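Local coordinates for protein succinyl-CoA ligase (ADP-forming) subunit alpha (Methanosaeta concilii, PDB 6HXI) that belongs to the CoA-ligase family, carries a citrate synthase-like C-terminal region and binds coenzyme A within an eight-chain assembly, at residues Tyr6-Ile11 against Glu198-Gly203; Ile134-Ala139 against Leu213-Arg218; Val175-Gly180 against Gly236-Met241. One frame throughout, in Å; residues are numbered along the deposited sequence.

Interaction 1 of 3, residues Tyr6-Ile11 against Glu198-Gly203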
loop_
_atom_site.group_PDB
_atom_site.type_symbol
_atom_site.label_atom_id
_atom_site.label_comp_id
_atom_site.label_asym_id
_atom_site.label_seq_id
_atom_site.Cartn_x
_atom_site.Cartn_y
_atom_site.Cartn_z
ATOM N N TYR B 6 -19.446 -53.060 -31.669
ATOM C CA TYR B 6 -20.808 -52.691 -31.304
ATOM C C TYR B 6 -20.895 -51.829 -30.025
ATOM O O TYR B 6 -21.881 -51.125 -29.839
ATOM C CB TYR B 6 -21.710 -53.930 -31.203
ATOM C CG TYR B 6 -21.246 -54.985 -30.220
ATOM C CD1 TYR B 6 -21.512 -54.865 -28.861
ATOM C CD2 TYR B 6 -20.626 -56.152 -30.661
ATOM C CE1 TYR B 6 -21.132 -55.854 -27.956
ATOM C CE2 TYR B 6 -20.247 -57.154 -29.765
ATOM C CZ TYR B 6 -20.489 -56.992 -28.411
ATOM O OH TYR B 6 -20.103 -57.952 -27.516
ATOM N N VAL B 7 -19.885 -51.896 -29.146
ATOM C CA VAL B 7 -19.851 -51.106 -27.908
ATOM C C VAL B 7 -19.443 -49.650 -28.217
ATOM O O VAL B 7 -18.354 -49.405 -28.757
ATOM C CB VAL B 7 -18.944 -51.725 -26.806
ATOM C CG1 VAL B 7 -18.934 -50.861 -25.554
ATOM C CG2 VAL B 7 -19.370 -53.143 -26.459
ATOM N N LEU B 8 -20.299 -48.685 -27.854
ATOM C CA LEU B 8 -19.924 -47.287 -28.057
ATOM C C LEU B 8 -19.185 -46.846 -26.806
ATOM O O LEU B 8 -18.016 -46.462 -26.893
ATOM C CB LEU B 8 -21.153 -46.420 -28.327
ATOM C CG LEU B 8 -21.025 -45.308 -29.376
ATOM C CD1 LEU B 8 -20.806 -45.870 -30.779
ATOM C CD2 LEU B 8 -22.284 -44.475 -29.393
ATOM N N PHE B 9 -19.838 -47.000 -25.628
ATOM C CA PHE B 9 -19.279 -46.647 -24.321
ATOM C C PHE B 9 -19.454 -47.731 -23.330
ATOM O O PHE B 9 -20.494 -48.382 -23.300
ATOM C CB PHE B 9 -19.953 -45.424 -23.705
ATOM C CG PHE B 9 -20.401 -44.374 -24.667
ATOM C CD1 PHE B 9 -19.476 -43.605 -25.357
ATOM C CD2 PHE B 9 -21.751 -44.118 -24.856
ATOM C CE1 PHE B 9 -19.891 -42.621 -26.253
ATOM C CE2 PHE B 9 -22.170 -43.135 -25.754
ATOM C CZ PHE B 9 -21.236 -42.403 -26.457
ATOM N N ASP B 10 -18.493 -47.840 -22.431
ATOM C CA ASP B 10 -18.552 -48.769 -21.319
ATOM C C ASP B 10 -18.106 -48.059 -20.042
ATOM O O ASP B 10 -17.895 -46.835 -20.031
ATOM C CB ASP B 10 -17.752 -50.062 -21.603
ATOM C CG ASP B 10 -16.300 -49.885 -22.027
ATOM O OD1 ASP B 10 -15.575 -49.080 -21.380
ATOM O OD2 ASP B 10 -15.859 -50.619 -22.950
ATOM N N ILE B 11 -17.964 -48.836 -18.970
ATOM C CA ILE B 11 -17.572 -48.369 -17.661
ATOM C C ILE B 11 -16.092 -47.935 -17.642
ATOM O O ILE B 11 -15.669 -47.311 -16.681
ATOM C CB ILE B 11 -17.959 -49.448 -16.609
ATOM C CG1 ILE B 11 -18.122 -48.821 -15.209
ATOM C CG2 ILE B 11 -17.008 -50.650 -16.617
ATOM C CD1 ILE B 11 -19.300 -49.341 -14.361
ATOM N N GLU B 198 -28.684 -49.047 -23.393
ATOM C CA GLU B 198 -28.096 -47.889 -24.055
ATOM C C GLU B 198 -29.183 -47.078 -24.774
ATOM O O GLU B 198 -30.161 -47.646 -25.270
ATOM C CB GLU B 198 -27.047 -48.384 -25.068
ATOM C CG GLU B 198 -26.094 -47.326 -25.568
ATOM C CD GLU B 198 -24.963 -47.889 -26.401
ATOM O OE1 GLU B 198 -25.165 -48.072 -27.621
ATOM O OE2 GLU B 198 -23.877 -48.158 -25.835
ATOM N N GLY B 199 -28.981 -45.775 -24.854
ATOM C CA GLY B 199 -29.884 -44.859 -25.544
ATOM C C GLY B 199 -29.121 -43.786 -26.296
ATOM O O GLY B 199 -28.158 -43.243 -25.757
ATOM N N VAL B 200 -29.519 -43.477 -27.540
ATOM C CA VAL B 200 -28.831 -42.455 -28.351
ATOM C C VAL B 200 -29.841 -41.540 -29.056
ATOM O O VAL B 200 -30.830 -42.032 -29.601
ATOM C CB VAL B 200 -27.824 -43.081 -29.390
ATOM C CG1 VAL B 200 -27.260 -42.028 -30.352
ATOM C CG2 VAL B 200 -26.681 -43.829 -28.705
ATOM N N ALA B 201 -29.588 -40.212 -29.051
ATOM C CA ALA B 201 -30.397 -39.288 -29.822
ATOM C C ALA B 201 -29.478 -38.831 -30.987
ATOM O O ALA B 201 -28.374 -38.329 -30.739
ATOM C CB ALA B 201 -30.841 -38.112 -28.975
ATOM N N ILE B 202 -29.883 -39.070 -32.238
ATOM C CA ILE B 202 -29.031 -38.703 -33.383
ATOM C C ILE B 202 -29.131 -37.200 -33.763
ATOM O O ILE B 202 -28.367 -36.735 -34.617
ATOM C CB ILE B 202 -29.255 -39.627 -34.613
ATOM C CG1 ILE B 202 -30.708 -39.548 -35.146
ATOM C CG2 ILE B 202 -28.838 -41.062 -34.303
ATOM C CD1 ILE B 202 -30.835 -39.715 -36.689
ATOM N N GLY B 203 -30.049 -36.470 -33.114
ATOM C CA GLY B 203 -30.315 -35.060 -33.387
ATOM C C GLY B 203 -31.439 -34.941 -34.394
ATOM O O GLY B 203 -31.827 -35.938 -35.011
#
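The phenyl ring of F9 and the carboxylate of E198 are the two flat groups that face each other here, though the ring's CD2 comes no nearer than 4.7 Å to E198 OE2. One face of the ring carries CB of L8, 4.1 Å above the plane and over the ring centre, and the ring also meets that of F149, their planes about 35° apart. The carboxylate reaches across from the strand. With CG opposite the backbone N (chi1 -164°) and the chain extended beyond it, E198 brings OE2 to 4.1 Å from L8 CB. The same oxygen lies 4.2 Å from F9 N without bonding to it. The carboxylate has its polar partners elsewhere: OE1 forms a salt bridge with R218, and T145 OG1 lies between E198 OE2 and F9 O, where it can bridge strand and loop. Two partners thus limit the rotation of the carboxylate. Farther along, L8 CD2 lies 4.5 Å from V200 CG2 in a loose apolar contact.

The 6-11 loop precedes the first strand of the N-terminal CoA-binding sheet, consistent with a buried contact between the two domains. L8 also packs on I134 and I136 of strand 134-136 and on R218 of helix 212-221, while strand 198-201 runs between F174 and M144 of the adjoining strands.

Interaction 2 of 3, residues Ile134-Ala139 against Leu213-Arg218. With COA (coenzyme A), chain G.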
loop_
_atom_site.group_PDB
_atom_site.type_symbol
_atom_site.label_atom_id
_atom_site.label_comp_id
_atom_site.label_asym_id
_atom_site.label_seq_id
_atom_site.Cartn_x
_atom_site.Cartn_y
_atom_site.Cartn_z
ATOM N N ILE B 134 -17.352 -42.384 -35.090
ATOM C CA ILE B 134 -18.783 -42.100 -34.894
ATOM C C ILE B 134 -19.026 -40.634 -34.551
ATOM O O ILE B 134 -18.331 -40.086 -33.694
ATOM C CB ILE B 134 -19.449 -43.087 -33.867
ATOM C CG1 ILE B 134 -19.494 -44.533 -34.431
ATOM C CG2 ILE B 134 -20.861 -42.653 -33.426
ATOM C CD1 ILE B 134 -18.399 -45.440 -33.880
ATOM N N VAL B 135 -20.001 -40.004 -35.224
ATOM C CA VAL B 135 -20.418 -38.650 -34.897
ATOM C C VAL B 135 -21.883 -38.728 -34.439
ATOM O O VAL B 135 -22.744 -39.135 -35.219
ATOM C CB VAL B 135 -20.195 -37.574 -36.009
ATOM C CG1 VAL B 135 -20.813 -36.229 -35.609
ATOM C CG2 VAL B 135 -18.720 -37.395 -36.310
ATOM N N ILE B 136 -22.144 -38.388 -33.174
ATOM C CA ILE B 136 -23.496 -38.335 -32.633
ATOM C C ILE B 136 -23.837 -36.851 -32.662
ATOM O O ILE B 136 -23.130 -36.041 -32.074
ATOM C CB ILE B 136 -23.659 -38.982 -31.219
ATOM C CG1 ILE B 136 -23.438 -40.516 -31.290
ATOM C CG2 ILE B 136 -25.038 -38.694 -30.636
ATOM C CD1 ILE B 136 -22.580 -41.024 -30.233
ATOM N N GLY B 137 -24.854 -36.508 -33.431
ATOM C CA GLY B 137 -25.285 -35.135 -33.622
ATOM C C GLY B 137 -25.069 -34.681 -35.049
ATOM O O GLY B 137 -24.889 -35.528 -35.929
ATOM N N PRO B 138 -25.121 -33.368 -35.351
ATOM C CA PRO B 138 -25.314 -32.217 -34.436
ATOM C C PRO B 138 -26.723 -32.117 -33.876
ATOM O O PRO B 138 -27.585 -32.923 -34.241
ATOM C CB PRO B 138 -24.968 -30.992 -35.320
ATOM C CG PRO B 138 -24.309 -31.549 -36.567
ATOM C CD PRO B 138 -24.913 -32.914 -36.740
ATOM N N ALA B 139 -26.957 -31.110 -33.008
ATOM C CA ALA B 139 -28.255 -30.806 -32.398
ATOM C C ALA B 139 -28.806 -31.960 -31.546
ATOM O O ALA B 139 -29.986 -32.304 -31.640
ATOM C CB ALA B 139 -29.262 -30.358 -33.470
ATOM N N LEU B 213 -30.054 -46.208 -38.034
ATOM C CA LEU B 213 -29.667 -47.588 -38.373
ATOM C C LEU B 213 -28.273 -47.959 -37.896
ATOM O O LEU B 213 -28.095 -49.088 -37.454
ATOM C CB LEU B 213 -29.839 -47.918 -39.872
ATOM C CG LEU B 213 -29.572 -49.390 -40.281
ATOM C CD1 LEU B 213 -30.554 -50.366 -39.598
ATOM C CD2 LEU B 213 -29.561 -49.553 -41.788
ATOM N N ASP B 214 -27.300 -47.019 -37.940
ATOM C CA ASP B 214 -25.926 -47.256 -37.474
ATOM C C ASP B 214 -25.966 -47.825 -36.050
ATOM O O ASP B 214 -25.413 -48.911 -35.804
ATOM C CB ASP B 214 -25.093 -45.952 -37.515
ATOM C CG ASP B 214 -25.043 -45.232 -38.856
ATOM O OD1 ASP B 214 -25.717 -45.693 -39.809
ATOM O OD2 ASP B 214 -24.337 -44.199 -38.951
ATOM N N HIS B 215 -26.707 -47.118 -35.145
ATOM C CA HIS B 215 -26.904 -47.488 -33.750
ATOM C C HIS B 215 -27.761 -48.724 -33.611
ATOM O O HIS B 215 -27.388 -49.574 -32.816
ATOM C CB HIS B 215 -27.424 -46.312 -32.919
ATOM C CG HIS B 215 -26.583 -45.076 -33.099
ATOM N ND1 HIS B 215 -25.340 -44.956 -32.504
ATOM C CD2 HIS B 215 -26.799 -43.990 -33.871
ATOM C CE1 HIS B 215 -24.848 -43.798 -32.910
ATOM N NE2 HIS B 215 -25.691 -43.173 -33.726
ATOM N N ILE B 216 -28.850 -48.876 -34.420
ATOM C CA ILE B 216 -29.722 -50.062 -34.379
ATOM C C ILE B 216 -28.925 -51.337 -34.709
ATOM O O ILE B 216 -29.125 -52.376 -34.057
ATOM C CB ILE B 216 -31.022 -49.911 -35.232
ATOM C CG1 ILE B 216 -31.961 -48.863 -34.599
ATOM C CG2 ILE B 216 -31.755 -51.266 -35.388
ATOM C CD1 ILE B 216 -33.206 -48.463 -35.406
ATOM N N LEU B 217 -27.991 -51.234 -35.684
ATOM C CA LEU B 217 -27.126 -52.348 -36.096
ATOM C C LEU B 217 -26.154 -52.751 -35.004
ATOM O O LEU B 217 -25.859 -53.932 -34.884
ATOM C CB LEU B 217 -26.391 -52.078 -37.420
ATOM C CG LEU B 217 -27.244 -52.055 -38.677
ATOM C CD1 LEU B 217 -26.391 -51.756 -39.894
ATOM C CD2 LEU B 217 -28.000 -53.359 -38.867
ATOM N N ARG B 218 -25.686 -51.786 -34.191
ATOM C CA ARG B 218 -24.821 -52.067 -33.048
ATOM C C ARG B 218 -25.623 -52.819 -31.973
ATOM O O ARG B 218 -25.081 -53.727 -31.352
ATOM C CB ARG B 218 -24.268 -50.785 -32.429
ATOM C CG ARG B 218 -23.158 -50.089 -33.195
ATOM C CD ARG B 218 -22.508 -48.993 -32.361
ATOM N NE ARG B 218 -23.468 -48.012 -31.839
ATOM C CZ ARG B 218 -23.952 -48.010 -30.600
ATOM N NH1 ARG B 218 -23.597 -48.955 -29.741
ATOM N NH2 ARG B 218 -24.821 -47.086 -30.223
HETATM N N1A COA G . -15.483 -11.258 -26.687
HETATM C C2A COA G . -15.674 -11.828 -27.881
HETATM N N3A COA G . -16.333 -12.957 -28.175
HETATM C C4A COA G . -16.780 -13.560 -27.062
HETATM C C5A COA G . -16.652 -13.097 -25.764
HETATM C C6A COA G . -15.996 -11.863 -25.589
HETATM N N6A COA G . -15.883 -11.249 -24.412
HETATM N N7A COA G . -17.146 -14.027 -24.862
HETATM C C8A COA G . -17.565 -15.007 -25.621
HETATM N N9A COA G . -17.372 -14.798 -26.963
HETATM C C1B COA G . -17.689 -15.706 -28.064
HETATM C C2B COA G . -17.061 -17.091 -27.977
HETATM O O2B COA G . -15.710 -17.077 -28.446
HETATM C C3B COA G . -17.991 -17.875 -28.909
HETATM O O3B COA G . -17.672 -17.657 -30.300
HETATM P P3B COA G . -17.995 -18.707 -31.457
HETATM O O7A COA G . -19.447 -19.032 -31.357
HETATM O O8A COA G . -17.617 -18.034 -32.727
HETATM O O9A COA G . -17.056 -19.902 -31.213
HETATM C C4B COA G . -19.353 -17.191 -28.735
HETATM O O4B COA G . -19.086 -15.922 -28.102
HETATM C C5B COA G . -20.370 -17.968 -27.938
HETATM O O5B COA G . -19.704 -18.495 -26.774
HETATM P P1A COA G . -19.982 -20.018 -26.248
HETATM O O1A COA G . -19.527 -20.271 -24.858
HETATM O O2A COA G . -19.496 -21.063 -27.241
HETATM O O3A COA G . -21.573 -19.913 -26.328
HETATM P P2A COA G . -22.883 -20.690 -25.866
HETATM O O4A COA G . -23.296 -20.219 -24.529
HETATM O O5A COA G . -23.929 -20.346 -26.902
HETATM O O6A COA G . -22.534 -22.272 -25.861
HETATM C CBP COA G . -23.682 -24.242 -26.729
HETATM C CCP COA G . -22.703 -23.101 -27.026
HETATM C CDP COA G . -23.800 -25.111 -27.989
HETATM C CEP COA G . -23.191 -25.112 -25.555
HETATM C CAP COA G . -25.063 -23.628 -26.366
HETATM O OAP COA G . -25.429 -22.610 -27.280
HETATM C C9P COA G . -26.223 -24.601 -26.206
HETATM O O9P COA G . -26.362 -25.225 -25.151
HETATM N N8P COA G . -27.062 -24.719 -27.248
HETATM C C7P COA G . -28.157 -25.679 -27.279
HETATM C C6P COA G . -27.955 -26.720 -28.346
HETATM C C5P COA G . -29.132 -27.661 -28.458
HETATM O O5P COA G . -30.268 -27.287 -28.175
HETATM N N4P COA G . -28.857 -28.904 -28.851
HETATM C C3P COA G . -29.861 -29.959 -28.905
HETATM C C2P COA G . -30.118 -30.593 -27.553
HETATM S S1P COA G . -31.224 -31.994 -27.878
#
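Apolar contact comes first: H215 puts ring atom CE1 against two isoleucines of strand 134-136. I136 CG1 is the closer, at 3.9 Å from H215 CE1, and I134 CG2 lies 4.2 Å from the same carbon. Both carbons meet the imidazole obliquely. The CG of H215 stands opposite its carbonyl carbon (chi1 -51°), which sends the ring off the helix toward the strand. The side chains of I134 and H215 run alongside each other, pointing opposite ways.

Hydrogen bonds fix the ring's rotation. R218, three residues farther along the helix, gives a nearly straight bond from NH2 to H215 ND1 (3.2 Å, 167°). Imidazole and guanidinium lie almost in each other's planes here, the donor 11° out of the histidine ring plane. On the other nitrogen, NE2 is hydrogen-bonded to S210 OG, which also bonds V135 O, so the serine relays the ring to the strand backbone.

Charged groups flank this core. R218 NH1, already paired with E198, also bonds the backbone O of Y6, and D214 OD2 forms a salt bridge with R129 NH2.

Ligand contact lies at the far end of the strand segment, past the cis peptide bond that joins G137 to P138. A139 C is 3.5 Å from C3P of coenzyme A, whose pocket also includes S89, S92 and I112.

ND1 accepts from R218 and S210 OG can donate to V135 O, consistent with a neutral imidazole carrying its proton on NE2. The H215 ring can therefore present a carbon to the isoleucines while both nitrogens, buried at this domain junction, are satisfied.

Interaction 3 of 3, residues Val175-Gly180 against Gly236-Met241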
loop_
_atom_site.group_PDB
_atom_site.type_symbol
_atom_site.label_atom_id
_atom_site.label_comp_id
_atom_site.label_asym_id
_atom_site.label_seq_id
_atom_site.Cartn_x
_atom_site.Cartn_y
_atom_site.Cartn_z
ATOM N N VAL B 175 -32.999 -45.587 -29.645
ATOM C CA VAL B 175 -32.498 -44.531 -30.535
ATOM C C VAL B 175 -33.641 -43.560 -30.949
ATOM O O VAL B 175 -34.740 -43.985 -31.329
ATOM C CB VAL B 175 -31.676 -45.093 -31.747
ATOM C CG1 VAL B 175 -32.549 -45.829 -32.745
ATOM C CG2 VAL B 175 -30.862 -44.001 -32.441
ATOM N N SER B 176 -33.378 -42.264 -30.841
ATOM C CA SER B 176 -34.338 -41.245 -31.242
ATOM C C SER B 176 -33.665 -40.141 -32.076
ATOM O O SER B 176 -32.453 -40.180 -32.307
ATOM C CB SER B 176 -35.036 -40.648 -30.023
ATOM O OG SER B 176 -34.138 -39.894 -29.224
ATOM N N LYS B 177 -34.456 -39.182 -32.547
ATOM C CA LYS B 177 -33.936 -37.998 -33.218
ATOM C C LYS B 177 -33.855 -36.907 -32.149
ATOM O O LYS B 177 -32.818 -36.288 -31.974
ATOM C CB LYS B 177 -34.841 -37.577 -34.387
ATOM C CG LYS B 177 -34.361 -38.130 -35.712
ATOM C CD LYS B 177 -35.477 -38.253 -36.729
ATOM C CE LYS B 177 -34.896 -38.663 -38.064
ATOM N NZ LYS B 177 -35.913 -38.740 -39.154
ATOM N N SER B 178 -34.928 -36.749 -31.373
ATOM C CA SER B 178 -35.073 -35.752 -30.320
ATOM C C SER B 178 -34.283 -36.056 -29.047
ATOM O O SER B 178 -34.299 -37.181 -28.549
ATOM C CB SER B 178 -36.553 -35.587 -29.987
ATOM O OG SER B 178 -36.788 -34.768 -28.855
ATOM N N GLY B 179 -33.663 -35.016 -28.499
ATOM C CA GLY B 179 -32.920 -35.095 -27.253
ATOM C C GLY B 179 -33.826 -35.154 -26.037
ATOM O O GLY B 179 -33.629 -35.999 -25.163
ATOM N N GLY B 180 -34.809 -34.245 -25.971
ATOM C CA GLY B 180 -35.773 -34.171 -24.868
ATOM C C GLY B 180 -36.656 -35.407 -24.778
ATOM O O GLY B 180 -36.974 -35.893 -23.679
ATOM N N GLY B 236 -37.261 -36.280 -44.344
ATOM C CA GLY B 236 -36.100 -37.113 -44.640
ATOM C C GLY B 236 -36.451 -38.582 -44.764
ATOM O O GLY B 236 -37.587 -38.975 -44.482
ATOM N N GLU B 237 -35.468 -39.406 -45.154
ATOM C CA GLU B 237 -35.700 -40.840 -45.406
ATOM C C GLU B 237 -34.897 -41.796 -44.518
ATOM O O GLU B 237 -34.695 -42.955 -44.908
ATOM C CB GLU B 237 -35.434 -41.152 -46.890
ATOM C CG GLU B 237 -36.548 -40.742 -47.826
ATOM C CD GLU B 237 -36.275 -41.151 -49.260
ATOM O OE1 GLU B 237 -36.443 -42.352 -49.575
ATOM O OE2 GLU B 237 -35.840 -40.286 -50.054
ATOM N N ASP B 238 -34.435 -41.318 -43.348
ATOM C CA ASP B 238 -33.627 -42.088 -42.400
ATOM C C ASP B 238 -34.302 -43.399 -41.968
ATOM O O ASP B 238 -33.673 -44.450 -42.025
ATOM C CB ASP B 238 -33.253 -41.207 -41.182
ATOM C CG ASP B 238 -32.551 -41.898 -40.003
ATOM O OD1 ASP B 238 -33.203 -42.704 -39.310
ATOM O OD2 ASP B 238 -31.387 -41.544 -39.712
ATOM N N GLU B 239 -35.577 -43.333 -41.554
ATOM C CA GLU B 239 -36.366 -44.475 -41.055
ATOM C C GLU B 239 -36.547 -45.578 -42.113
ATOM O O GLU B 239 -36.719 -46.744 -41.757
ATOM C CB GLU B 239 -37.714 -44.018 -40.466
ATOM C CG GLU B 239 -37.595 -43.114 -39.248
ATOM C CD GLU B 239 -37.399 -41.623 -39.484
ATOM O OE1 GLU B 239 -37.000 -41.215 -40.599
ATOM O OE2 GLU B 239 -37.638 -40.852 -38.529
ATOM N N TYR B 240 -36.429 -45.214 -43.402
ATOM C CA TYR B 240 -36.502 -46.156 -44.517
ATOM C C TYR B 240 -35.245 -47.032 -44.606
ATOM O O TYR B 240 -35.281 -48.059 -45.274
ATOM C CB TYR B 240 -36.839 -45.448 -45.843
ATOM C CG TYR B 240 -38.262 -44.942 -45.856
ATOM C CD1 TYR B 240 -39.329 -45.810 -46.077
ATOM C CD2 TYR B 240 -38.550 -43.604 -45.590
ATOM C CE1 TYR B 240 -40.648 -45.358 -46.040
ATOM C CE2 TYR B 240 -39.864 -43.139 -45.570
ATOM C CZ TYR B 240 -40.909 -44.023 -45.781
ATOM O OH TYR B 240 -42.202 -43.573 -45.752
ATOM N N MET B 241 -34.156 -46.658 -43.898
ATOM C CA MET B 241 -32.943 -47.482 -43.840
ATOM C C MET B 241 -33.236 -48.650 -42.902
ATOM O O MET B 241 -32.815 -49.779 -43.174
ATOM C CB MET B 241 -31.726 -46.689 -43.327
ATOM C CG MET B 241 -31.199 -45.656 -44.305
ATOM S SD MET B 241 -30.125 -44.415 -43.520
ATOM C CE MET B 241 -28.634 -45.419 -43.236
HETATM O O HOH W 1 -34.844 -38.354 -41.718
#
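K177 and E239 join two beta-alpha-beta crossovers of the flavodoxin-like CoA-ligase domain. K177 lies between strand 172-176 and the helix that begins at about G179, and E239 lies near the start of the helix that follows the neighbouring parallel strand 227-233.

The tight part is their salt bridge. The two side chains come from opposite directions, K177 extended beyond CG and E239 bent at chi2 (85°), which turns its carboxylate back toward the lysine. K177 NZ donates to E239 OE2 over 2.8 Å, meeting it on the syn side but 27° out of the carboxylate plane. A second, weak bond runs from NZ to E239 OE1 at 3.1 Å. Behind the ammonium, K177 CE also packs on E239 OE2 at 3.5 Å. Other donors share the carboxylate: OE2 accepts from E233 N, and OE1 has a further salt bridge to K290. The two lysines, K177 and K290, would be expected to favour the ionised form of E239.

Contact with D238 is looser and partly through water. D238 CB stands 4.2 Å from K177 NZ, and its OD2 is bonded to N211 and M212 instead. A water accepts from NZ at 2.8 Å and only weakly from D238 N.

Beyond the lysine the turn reaches two binding partners: G179 touches coenzyme A, and its carbonyl is bonded to N344 of the neighbouring citrate lyase chain. From the end of the strand, S176 OG donates to S178 O over 2.8 Å, tilted 25° from that carbonyl's plane.

From the N terminus, the 6-11 loop packs against strand 196-201, closing interaction 1, the longest of the three chain loops. Strand 134-136, at the edge of the first sheet, meets helix 212-221 in interaction 2, and the turn after strand 172-176 meets residues 236-241 in interaction 3. The first partners all come before any second partner, so each pair of loops crosses and none nests. Interactions 1 and 2 tie the first sheet's domain to the second; interaction 3 lies wholly within the second. They also touch directly: A201 O packs on I136 CG2, I202 N, just past strand 196-201, bonds S176 O, and I216 lies against V175.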